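Local coordinates for protein SmhB (Serratia marcescens, PDB 6ZZ5) that forms one component of Smh, a tripartite alpha-pore-forming toxin, and probably changes from this soluble form when it joins the pore, at residues A[18-29]-A[263-274]; A[60-68]-A[126-137]. All blocks are in the same frame, centred on the assembly; numbering follows the deposited sequence. Where two conformers were deposited one is given.

Contact 1. Residues A[18-29]-A[263-274]; sequences QALHIQTYCNSV and GYRGLQTQAQSA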
loop_
_atom_site.group_PDB
_atom_site.type_symbol
_atom_site.label_atom_id
_atom_site.label_comp_id
_atom_site.label_asym_id
_atom_site.label_seq_id
_atom_site.Cartn_x
_atom_site.Cartn_y
_atom_site.Cartn_z
ATOM N N GLN A 18 -4.099 1.530 0.755
ATOM C CA GLN A 18 -2.891 1.302 -0.085
ATOM C C GLN A 18 -1.775 0.681 0.749
ATOM O O GLN A 18 -1.075 -0.208 0.230
ATOM C CB GLN A 18 -2.428 2.575 -0.784
ATOM C CG GLN A 18 -1.490 2.288 -1.947
ATOM C CD GLN A 18 -0.072 2.070 -1.485
ATOM O OE1 GLN A 18 0.377 2.624 -0.475
ATOM N NE2 GLN A 18 0.671 1.277 -2.256
ATOM N N ALA A 19 -1.595 1.127 1.991
ATOM C CA ALA A 19 -0.535 0.645 2.875
ATOM C C ALA A 19 -0.677 -0.877 3.078
ATOM O O ALA A 19 0.343 -1.557 3.133
ATOM C CB ALA A 19 -0.510 1.413 4.161
ATOM N N LEU A 20 -1.876 -1.383 3.232
ATOM C CA LEU A 20 -2.102 -2.847 3.374
ATOM C C LEU A 20 -1.716 -3.602 2.112
ATOM O O LEU A 20 -1.142 -4.705 2.197
ATOM C CB LEU A 20 -3.563 -3.091 3.701
ATOM C CG LEU A 20 -3.977 -2.629 5.105
ATOM C CD1 LEU A 20 -5.395 -2.991 5.349
ATOM C CD2 LEU A 20 -3.099 -3.235 6.181
ATOM N N HIS A 21 -1.938 -2.998 0.973
ATOM C CA HIS A 21 -1.592 -3.618 -0.332
ATOM C C HIS A 21 -0.064 -3.692 -0.456
ATOM O O HIS A 21 0.498 -4.782 -0.719
ATOM C CB HIS A 21 -2.256 -2.784 -1.441
ATOM C CG HIS A 21 -2.134 -3.344 -2.816
ATOM N ND1 HIS A 21 -2.767 -2.759 -3.930
ATOM C CD2 HIS A 21 -1.509 -4.467 -3.252
ATOM C CE1 HIS A 21 -2.463 -3.490 -4.997
ATOM N NE2 HIS A 21 -1.683 -4.540 -4.601
ATOM N N ILE A 22 0.644 -2.560 -0.297
ATOM C CA ILE A 22 2.130 -2.575 -0.370
ATOM C C ILE A 22 2.706 -3.460 0.749
ATOM O O ILE A 22 3.663 -4.206 0.478
ATOM C CB ILE A 22 2.756 -1.157 -0.442
ATOM C CG1 ILE A 22 4.281 -1.263 -0.590
ATOM C CG2 ILE A 22 2.386 -0.256 0.731
ATOM C CD1 ILE A 22 4.956 0.048 -0.970
ATOM N N GLN A 23 2.109 -3.498 1.945
ATOM C CA GLN A 23 2.632 -4.386 3.015
ATOM C C GLN A 23 2.606 -5.868 2.544
ATOM O O GLN A 23 3.641 -6.587 2.638
ATOM C CB GLN A 23 1.780 -4.263 4.280
ATOM C CG GLN A 23 2.176 -5.245 5.339
ATOM C CD GLN A 23 1.361 -5.018 6.590
ATOM O OE1 GLN A 23 0.166 -5.172 6.572
ATOM N NE2 GLN A 23 2.016 -4.714 7.679
ATOM N N THR A 24 1.486 -6.312 2.002
ATOM C CA THR A 24 1.360 -7.702 1.485
ATOM C C THR A 24 2.366 -7.930 0.353
ATOM O O THR A 24 2.996 -8.989 0.317
ATOM C CB THR A 24 -0.058 -7.981 0.994
ATOM O OG1 THR A 24 -0.921 -7.710 2.101
ATOM C CG2 THR A 24 -0.248 -9.413 0.559
ATOM N N TYR A 25 2.467 -6.979 -0.573
ATOM C CA TYR A 25 3.443 -7.070 -1.670
ATOM C C TYR A 25 4.841 -7.283 -1.112
ATOM O O TYR A 25 5.583 -8.159 -1.629
ATOM C CB TYR A 25 3.345 -5.866 -2.609
ATOM C CG TYR A 25 3.820 -6.176 -4.006
ATOM C CD1 TYR A 25 5.164 -6.339 -4.275
ATOM C CD2 TYR A 25 2.923 -6.281 -5.058
ATOM C CE1 TYR A 25 5.610 -6.691 -5.542
ATOM C CE2 TYR A 25 3.344 -6.624 -6.338
ATOM C CZ TYR A 25 4.689 -6.808 -6.576
ATOM O OH TYR A 25 5.036 -7.128 -7.843
ATOM N N CYS A 26 5.228 -6.466 -0.129
ATOM C CA CYS A 26 6.562 -6.542 0.531
ATOM C C CYS A 26 6.756 -7.937 1.151
ATOM O O CYS A 26 7.879 -8.472 1.083
ATOM C CB CYS A 26 6.743 -5.446 1.591
ATOM S SG CYS A 26 6.977 -3.827 0.829
ATOM N N ASN A 27 5.738 -8.479 1.808
ATOM C CA ASN A 27 5.827 -9.842 2.412
ATOM C C ASN A 27 6.116 -10.872 1.304
ATOM O O ASN A 27 6.902 -11.857 1.541
ATOM C CB ASN A 27 4.550 -10.196 3.198
ATOM C CG ASN A 27 4.400 -9.401 4.464
ATOM O OD1 ASN A 27 5.391 -9.037 5.044
ATOM N ND2 ASN A 27 3.175 -9.232 4.922
ATOM N N SER A 28 5.557 -10.668 0.125
ATOM C CA SER A 28 5.733 -11.616 -1.007
ATOM C C SER A 28 7.180 -11.561 -1.492
ATOM O O SER A 28 7.757 -12.636 -1.821
ATOM C CB SER A 28 4.774 -11.410 -2.143
ATOM O OG SER A 28 5.129 -10.315 -3.006
ATOM N N VAL A 29 7.780 -10.376 -1.434
ATOM C CA VAL A 29 9.191 -10.189 -1.847
ATOM C C VAL A 29 10.055 -10.911 -0.851
ATOM O O VAL A 29 10.992 -11.556 -1.255
ATOM C CB VAL A 29 9.557 -8.690 -1.969
ATOM C CG1 VAL A 29 11.050 -8.459 -2.214
ATOM C CG2 VAL A 29 8.722 -8.020 -3.024
ATOM N N GLY A 263 8.306 -8.839 -10.552
ATOM C CA GLY A 263 8.098 -8.657 -9.107
ATOM C C GLY A 263 8.811 -7.413 -8.600
ATOM O O GLY A 263 8.264 -6.730 -7.739
ATOM N N TYR A 264 10.014 -7.152 -9.093
ATOM C CA TYR A 264 10.843 -6.015 -8.665
ATOM C C TYR A 264 10.170 -4.735 -9.189
ATOM O O TYR A 264 10.011 -3.748 -8.417
ATOM C CB TYR A 264 12.281 -6.224 -9.136
ATOM C CG TYR A 264 13.390 -5.615 -8.313
ATOM C CD1 TYR A 264 13.172 -4.580 -7.427
ATOM C CD2 TYR A 264 14.672 -6.106 -8.410
ATOM C CE1 TYR A 264 14.184 -4.047 -6.664
ATOM C CE2 TYR A 264 15.694 -5.625 -7.593
ATOM C CZ TYR A 264 15.455 -4.587 -6.732
ATOM O OH TYR A 264 16.430 -4.088 -5.934
ATOM N N ARG A 265 9.767 -4.733 -10.459
ATOM C CA ARG A 265 9.050 -3.566 -11.054
ATOM C C ARG A 265 7.729 -3.362 -10.323
ATOM O O ARG A 265 7.405 -2.222 -10.074
ATOM C CB ARG A 265 8.927 -3.716 -12.577
ATOM C CG ARG A 265 10.292 -3.376 -13.204
ATOM C CD ARG A 265 10.390 -3.335 -14.745
ATOM N NE ARG A 265 10.169 -4.697 -15.211
ATOM C CZ ARG A 265 9.027 -5.185 -15.685
ATOM N NH1 ARG A 265 7.973 -4.390 -15.768
ATOM N NH2 ARG A 265 8.972 -6.460 -16.068
ATOM N N GLY A 266 7.014 -4.444 -10.006
ATOM C CA GLY A 266 5.708 -4.393 -9.304
ATOM C C GLY A 266 5.870 -3.802 -7.909
ATOM O O GLY A 266 4.966 -3.022 -7.451
ATOM N N LEU A 267 7.008 -4.081 -7.246
ATOM C CA LEU A 267 7.293 -3.496 -5.914
ATOM C C LEU A 267 7.484 -1.977 -6.092
ATOM O O LEU A 267 6.893 -1.199 -5.298
ATOM C CB LEU A 267 8.523 -4.147 -5.287
ATOM C CG LEU A 267 8.948 -3.578 -3.949
ATOM C CD1 LEU A 267 7.833 -3.657 -2.914
ATOM C CD2 LEU A 267 10.213 -4.265 -3.476
ATOM N N GLN A 268 8.160 -1.554 -7.147
ATOM C CA GLN A 268 8.285 -0.120 -7.475
ATOM C C GLN A 268 6.904 0.503 -7.753
ATOM O O GLN A 268 6.609 1.587 -7.199
ATOM C CB GLN A 268 9.259 0.143 -8.616
ATOM C CG GLN A 268 9.484 1.651 -8.776
ATOM C CD GLN A 268 8.512 2.255 -9.761
ATOM O OE1 GLN A 268 8.310 1.672 -10.813
ATOM N NE2 GLN A 268 7.987 3.427 -9.443
ATOM N N THR A 269 6.050 -0.185 -8.487
ATOM C CA THR A 269 4.667 0.273 -8.790
ATOM C C THR A 269 3.916 0.534 -7.476
ATOM O O THR A 269 3.293 1.619 -7.324
ATOM C CB THR A 269 3.893 -0.688 -9.703
ATOM O OG1 THR A 269 4.675 -0.710 -10.895
ATOM C CG2 THR A 269 2.493 -0.217 -9.998
ATOM N N GLN A 270 4.010 -0.399 -6.532
ATOM C CA GLN A 270 3.355 -0.250 -5.224
ATOM C C GLN A 270 3.937 0.969 -4.498
ATOM O O GLN A 270 3.174 1.737 -3.861
ATOM C CB GLN A 270 3.537 -1.521 -4.413
ATOM C CG GLN A 270 2.917 -2.735 -5.065
ATOM C CD GLN A 270 1.430 -2.544 -4.992
ATOM O OE1 GLN A 270 0.867 -2.265 -3.936
ATOM N NE2 GLN A 270 0.819 -2.500 -6.132
ATOM N N ALA A 271 5.239 1.175 -4.569
ATOM C CA ALA A 271 5.902 2.300 -3.865
ATOM C C ALA A 271 5.427 3.623 -4.471
ATOM O O ALA A 271 5.220 4.562 -3.697
ATOM C CB ALA A 271 7.417 2.183 -3.899
ATOM N N GLN A 272 5.230 3.668 -5.784
ATOM C CA GLN A 272 4.735 4.885 -6.478
ATOM C C GLN A 272 3.337 5.219 -5.925
ATOM O O GLN A 272 3.063 6.380 -5.624
ATOM C CB GLN A 272 4.799 4.732 -7.981
ATOM C CG GLN A 272 4.426 6.015 -8.750
ATOM C CD GLN A 272 5.552 7.028 -8.696
ATOM O OE1 GLN A 272 6.641 6.772 -9.193
ATOM N NE2 GLN A 272 5.330 8.124 -8.017
ATOM N N SER A 273 2.475 4.228 -5.811
ATOM C CA SER A 273 1.098 4.398 -5.278
ATOM C C SER A 273 1.163 4.848 -3.829
ATOM O O SER A 273 0.331 5.718 -3.428
ATOM C CB SER A 273 0.243 3.148 -5.423
ATOM O OG SER A 273 0.209 2.788 -6.810
ATOM N N ALA A 274 2.136 4.364 -3.080
ATOM C CA ALA A 274 2.325 4.825 -1.688
ATOM C C ALA A 274 2.778 6.298 -1.668
ATOM O O ALA A 274 2.311 7.057 -0.784
ATOM C CB ALA A 274 3.266 3.919 -0.927
HETATM O O HOH W 1 -0.645 -0.316 -4.282
#
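Two aromatic rings of helix 4-30 meet the same glutamine of helix 252-300. One face of the Tyr25 ring carries Gln270 CG, 4.0 Å from the ring centroid and near enough to the normal for a CH-pi contact, with Gly266 O farther out toward the rim. At the edge, in the ring plane, stands Gly263 O, 3.3 Å from Tyr25 OH, while the hydroxyl itself lies against the backbone, 3.2 Å from Gly266 CA. The His21 ring receives Gln270 OE1 on one face, 3.2 Å above the plane and over its centre. In Gln270, chi1 sets CG beside the backbone N and over the tyrosine, and the bend at chi2 (-69°) then carries the amide to the histidine. That amide is almost parallel to the Tyr25 ring but 47° from the imidazole plane. The helices are antiparallel, their axes 9.6 Å apart and crossing at -158°, and they interlock knobs-into-holes: Tyr25 fits among Gly263, Gly266, Leu267 and Gln270, and Gln270 among Gln18, His21, Ile22 and Tyr25. This joins the N-terminal helix to the long helix 252-300 inside the elongated helical bundle of this HBL-family toxin. Apolar contacts line the flank, with Cys26 SG 3.8 Å from Leu267 CD1 and Val29 CG2 beside Leu267 CD2. Toward Ala274, water 1 lies between two amides, 2.9 Å from Gln18 NE2 and an unusually short 2.5 Å from Gln270 OE1.

Contact 2. Residues A[60-68]-A[126-137]; sequences HAEHYLKDI and TIGSLNDKLIID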
loop_
_atom_site.group_PDB
_atom_site.type_symbol
_atom_site.label_atom_id
_atom_site.label_comp_id
_atom_site.label_asym_id
_atom_site.label_seq_id
_atom_site.Cartn_x
_atom_site.Cartn_y
_atom_site.Cartn_z
ATOM N N HIS A 60 14.670 -3.515 0.515
ATOM C CA HIS A 60 13.723 -2.417 0.237
ATOM C C HIS A 60 12.365 -2.746 0.891
ATOM O O HIS A 60 11.775 -1.865 1.482
ATOM C CB HIS A 60 13.543 -2.185 -1.291
ATOM C CG HIS A 60 14.738 -1.640 -1.974
ATOM N ND1 HIS A 60 15.539 -0.654 -1.400
ATOM C CD2 HIS A 60 15.313 -1.987 -3.142
ATOM C CE1 HIS A 60 16.534 -0.387 -2.210
ATOM N NE2 HIS A 60 16.443 -1.224 -3.294
ATOM N N ALA A 61 11.875 -3.983 0.740
ATOM C CA ALA A 61 10.630 -4.517 1.326
ATOM C C ALA A 61 10.705 -4.398 2.854
ATOM O O ALA A 61 9.696 -3.938 3.452
ATOM C CB ALA A 61 10.443 -5.957 0.930
ATOM N N GLU A 62 11.828 -4.816 3.447
ATOM C CA GLU A 62 12.048 -4.738 4.922
ATOM C C GLU A 62 12.014 -3.265 5.344
ATOM O O GLU A 62 11.456 -2.936 6.417
ATOM C CB GLU A 62 13.390 -5.366 5.301
ATOM C CG GLU A 62 13.703 -5.325 6.785
ATOM C CD GLU A 62 12.924 -6.339 7.600
ATOM O OE1 GLU A 62 11.933 -6.910 7.050
ATOM O OE2 GLU A 62 13.284 -6.547 8.806
ATOM N N HIS A 63 12.622 -2.388 4.565
ATOM C CA HIS A 63 12.639 -0.936 4.907
ATOM C C HIS A 63 11.184 -0.413 4.938
ATOM O O HIS A 63 10.782 0.278 5.887
ATOM C CB HIS A 63 13.544 -0.197 3.945
ATOM C CG HIS A 63 13.538 1.276 4.166
ATOM N ND1 HIS A 63 13.771 1.841 5.438
ATOM C CD2 HIS A 63 13.316 2.292 3.308
ATOM C CE1 HIS A 63 13.718 3.153 5.322
ATOM N NE2 HIS A 63 13.428 3.442 4.019
ATOM N N TYR A 64 10.386 -0.763 3.938
ATOM C CA TYR A 64 8.957 -0.393 3.940
ATOM C C TYR A 64 8.317 -0.917 5.229
ATOM O O TYR A 64 7.665 -0.139 5.993
ATOM C CB TYR A 64 8.184 -0.885 2.708
ATOM C CG TYR A 64 6.767 -0.435 2.892
ATOM C CD1 TYR A 64 6.393 0.863 2.586
ATOM C CD2 TYR A 64 5.831 -1.272 3.456
ATOM C CE1 TYR A 64 5.113 1.311 2.876
ATOM C CE2 TYR A 64 4.539 -0.858 3.686
ATOM C CZ TYR A 64 4.200 0.460 3.445
ATOM O OH TYR A 64 2.942 0.934 3.729
ATOM N N LEU A 65 8.461 -2.225 5.473
ATOM C CA LEU A 65 7.681 -2.919 6.525
ATOM C C LEU A 65 8.082 -2.347 7.889
ATOM O O LEU A 65 7.184 -2.141 8.715
ATOM C CB LEU A 65 7.920 -4.425 6.479
ATOM C CG LEU A 65 7.287 -5.159 5.288
ATOM C CD1 LEU A 65 7.742 -6.629 5.245
ATOM C CD2 LEU A 65 5.765 -5.138 5.390
ATOM N N LYS A 66 9.374 -2.155 8.128
ATOM C CA LYS A 66 9.915 -1.885 9.469
ATOM C C LYS A 66 9.880 -0.382 9.706
ATOM O O LYS A 66 9.680 0.065 10.858
ATOM C CB LYS A 66 11.318 -2.495 9.661
ATOM C CG LYS A 66 11.376 -4.017 9.781
ATOM C CD LYS A 66 10.439 -4.661 10.845
ATOM C CE LYS A 66 10.277 -6.178 10.775
ATOM N NZ LYS A 66 8.956 -6.602 10.226
ATOM N N ASP A 67 10.070 0.429 8.679
ATOM C CA ASP A 67 10.379 1.857 8.951
ATOM C C ASP A 67 9.231 2.700 8.430
ATOM O O ASP A 67 9.120 3.833 8.846
ATOM C CB ASP A 67 11.728 2.273 8.346
ATOM C CG ASP A 67 12.904 1.455 8.807
ATOM O OD1 ASP A 67 12.987 1.178 10.022
ATOM O OD2 ASP A 67 13.721 1.100 7.961
ATOM N N ILE A 68 8.455 2.222 7.458
ATOM C CA ILE A 68 7.460 3.136 6.832
ATOM C C ILE A 68 6.054 2.773 7.276
ATOM O O ILE A 68 5.304 3.729 7.684
ATOM C CB ILE A 68 7.626 3.208 5.297
ATOM C CG1 ILE A 68 9.058 3.596 4.942
ATOM C CG2 ILE A 68 6.573 4.126 4.693
ATOM C CD1 ILE A 68 9.319 3.609 3.456
ATOM N N THR A 126 10.230 9.919 2.889
ATOM C CA THR A 126 10.835 8.605 3.127
ATOM C C THR A 126 10.347 7.636 2.033
ATOM O O THR A 126 11.207 6.898 1.435
ATOM C CB THR A 126 10.528 8.053 4.523
ATOM O OG1 THR A 126 11.023 9.040 5.423
ATOM C CG2 THR A 126 11.215 6.732 4.781
ATOM N N ILE A 127 9.061 7.631 1.752
ATOM C CA ILE A 127 8.525 6.703 0.703
ATOM C C ILE A 127 9.002 7.189 -0.676
ATOM O O ILE A 127 9.260 6.322 -1.524
ATOM C CB ILE A 127 6.990 6.462 0.817
ATOM C CG1 ILE A 127 6.509 5.296 -0.056
ATOM C CG2 ILE A 127 6.154 7.676 0.454
ATOM C CD1 ILE A 127 7.254 4.031 0.078
ATOM N N GLY A 128 9.119 8.495 -0.900
ATOM C CA GLY A 128 9.700 9.093 -2.112
ATOM C C GLY A 128 11.117 8.588 -2.359
ATOM O O GLY A 128 11.442 8.193 -3.503
ATOM N N SER A 129 11.942 8.520 -1.325
ATOM C CA SER A 129 13.358 8.060 -1.443
ATOM C C SER A 129 13.356 6.567 -1.786
ATOM O O SER A 129 14.149 6.135 -2.626
ATOM C CB SER A 129 14.138 8.291 -0.180
ATOM O OG SER A 129 14.338 9.663 0.007
ATOM N N LEU A 130 12.450 5.817 -1.181
ATOM C CA LEU A 130 12.368 4.356 -1.392
ATOM C C LEU A 130 11.904 4.103 -2.833
ATOM O O LEU A 130 12.504 3.263 -3.502
ATOM C CB LEU A 130 11.431 3.713 -0.379
ATOM C CG LEU A 130 11.146 2.231 -0.660
ATOM C CD1 LEU A 130 12.445 1.405 -0.620
ATOM C CD2 LEU A 130 10.081 1.689 0.266
ATOM N N ASN A 131 10.898 4.845 -3.299
ATOM C CA ASN A 131 10.412 4.791 -4.700
ATOM C C ASN A 131 11.582 5.052 -5.629
ATOM O O ASN A 131 11.732 4.320 -6.615
ATOM C CB ASN A 131 9.235 5.734 -4.917
ATOM C CG ASN A 131 8.599 5.573 -6.265
ATOM O OD1 ASN A 131 8.381 4.451 -6.724
ATOM N ND2 ASN A 131 8.232 6.702 -6.850
ATOM N N ASP A 132 12.371 6.086 -5.362
ATOM C CA ASP A 132 13.506 6.468 -6.247
ATOM C C ASP A 132 14.501 5.309 -6.317
ATOM O O ASP A 132 14.903 4.921 -7.444
ATOM C CB ASP A 132 14.178 7.772 -5.796
ATOM C CG ASP A 132 13.254 8.970 -5.963
ATOM O OD1 ASP A 132 12.287 8.833 -6.715
ATOM O OD2 ASP A 132 13.509 10.028 -5.306
ATOM N N LYS A 133 14.880 4.724 -5.182
ATOM C CA LYS A 133 15.861 3.615 -5.176
ATOM C C LYS A 133 15.269 2.412 -5.945
ATOM O O LYS A 133 16.018 1.765 -6.679
ATOM C CB LYS A 133 16.185 3.185 -3.756
ATOM C CG LYS A 133 16.914 4.238 -2.956
ATOM C CD LYS A 133 17.174 3.775 -1.531
ATOM C CE LYS A 133 17.546 4.922 -0.618
ATOM N NZ LYS A 133 18.604 4.501 0.323
ATOM N N LEU A 134 13.958 2.168 -5.796
ATOM C CA LEU A 134 13.256 1.038 -6.435
ATOM C C LEU A 134 13.218 1.287 -7.958
ATOM O O LEU A 134 13.347 0.306 -8.728
ATOM C CB LEU A 134 11.862 0.846 -5.843
ATOM C CG LEU A 134 11.805 0.090 -4.516
ATOM C CD1 LEU A 134 10.425 0.254 -3.885
ATOM C CD2 LEU A 134 12.169 -1.389 -4.706
ATOM N N ILE A 135 13.080 2.533 -8.389
ATOM C CA ILE A 135 13.076 2.890 -9.845
ATOM C C ILE A 135 14.454 2.479 -10.394
ATOM O O ILE A 135 14.523 1.700 -11.382
ATOM C CB ILE A 135 12.742 4.361 -10.100
ATOM C CG1 ILE A 135 11.278 4.625 -9.767
ATOM C CG2 ILE A 135 13.057 4.747 -11.553
ATOM C CD1 ILE A 135 10.912 6.063 -9.641
ATOM N N ILE A 136 15.519 2.886 -9.698
ATOM C CA ILE A 136 16.902 2.657 -10.195
ATOM C C ILE A 136 17.104 1.142 -10.188
ATOM O O ILE A 136 17.535 0.547 -11.244
ATOM C CB ILE A 136 17.901 3.436 -9.326
ATOM C CG1 ILE A 136 17.744 4.952 -9.491
ATOM C CG2 ILE A 136 19.341 3.039 -9.616
ATOM C CD1 ILE A 136 18.125 5.735 -8.227
ATOM N N ASP A 137 16.870 0.528 -9.039
ATOM C CA ASP A 137 17.272 -0.892 -8.845
ATOM C C ASP A 137 16.429 -1.776 -9.772
ATOM O O ASP A 137 17.001 -2.668 -10.392
ATOM C CB ASP A 137 17.260 -1.353 -7.369
ATOM C CG ASP A 137 18.363 -0.774 -6.499
ATOM O OD1 ASP A 137 19.334 -0.213 -7.039
ATOM O OD2 ASP A 137 18.187 -0.782 -5.286
HETATM O O HOH W 2 13.383 5.560 2.379
#
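His60 reaches across the groove with its ring edge leading and meets Asp137 edge-on, imidazole and carboxylate being nearly coplanar (28° apart). His60 NE2 donates to Asp137 OD2 over 2.7 Å with an N-H...O angle of 161°, and OD2 lies in the ring plane and uses its anti lone pair. Because CG sits beside the backbone N, anti to the carbonyl carbon (chi1 -68°), the ring is swung into the hole formed by Leu130, Lys133, Leu134 and Asp137. Within that hole Leu134 CD2 comes to 3.6 Å from His60 CD2, the two side chains running alongside one another in opposite senses, while Leu130 CD1 nears ND1 and Lys133 CB nears CE1, each at a slant to the ring. The interlocking is reciprocal, since Leu130 is itself a knob among His60, His63, Tyr64 and Ile68. Its two methyls divide the work: CD1 meets the histidines, whereas CD2 lies 3.8 Å from Ile68 CD1 and also approaches Tyr64 CB. Ile68 and Thr126 pass antiparallel, with Ile68 CG1 3.8 Å from Thr126 CG2. The His63 ring is held at both nitrogens by partners in its plane: His63 ND1 donates to Asp67 OD2 (2.6 Å), and water 2, 2.7 Å from His63 NE2, donates to Thr126 O and so links the helices. Helices 44-92 and 99-151 follow each other in the chain and run nearly antiparallel, the segment axes 11.0 Å apart; they form a helical hairpin with knobs-into-holes faces, part of the long-helix bundle of this HBL-family alpha-pore-forming toxin.

The two contacts lie about 10 Å apart, centre to centre, in one bundle, and neither uses a helix of the other. Contact 1 is the buried one, its centre about 6 Å from the centre of the chain against about 12 Å for the partly buried contact 2, which is nested in the sequence loop that contact 1 closes. Both have knobs-into-holes packing and a water between the helices; they differ in the glutamine-on-ring contacts of contact 1 as against the direct histidine-carboxylate hydrogen bond of contact 2. Four helices are cross-connected: Asn131 probably hydrogen-bonds through both ends of its amide to Gln268 and Gln272, Tyr264 packs on Asp137, and Ile22 on Tyr64.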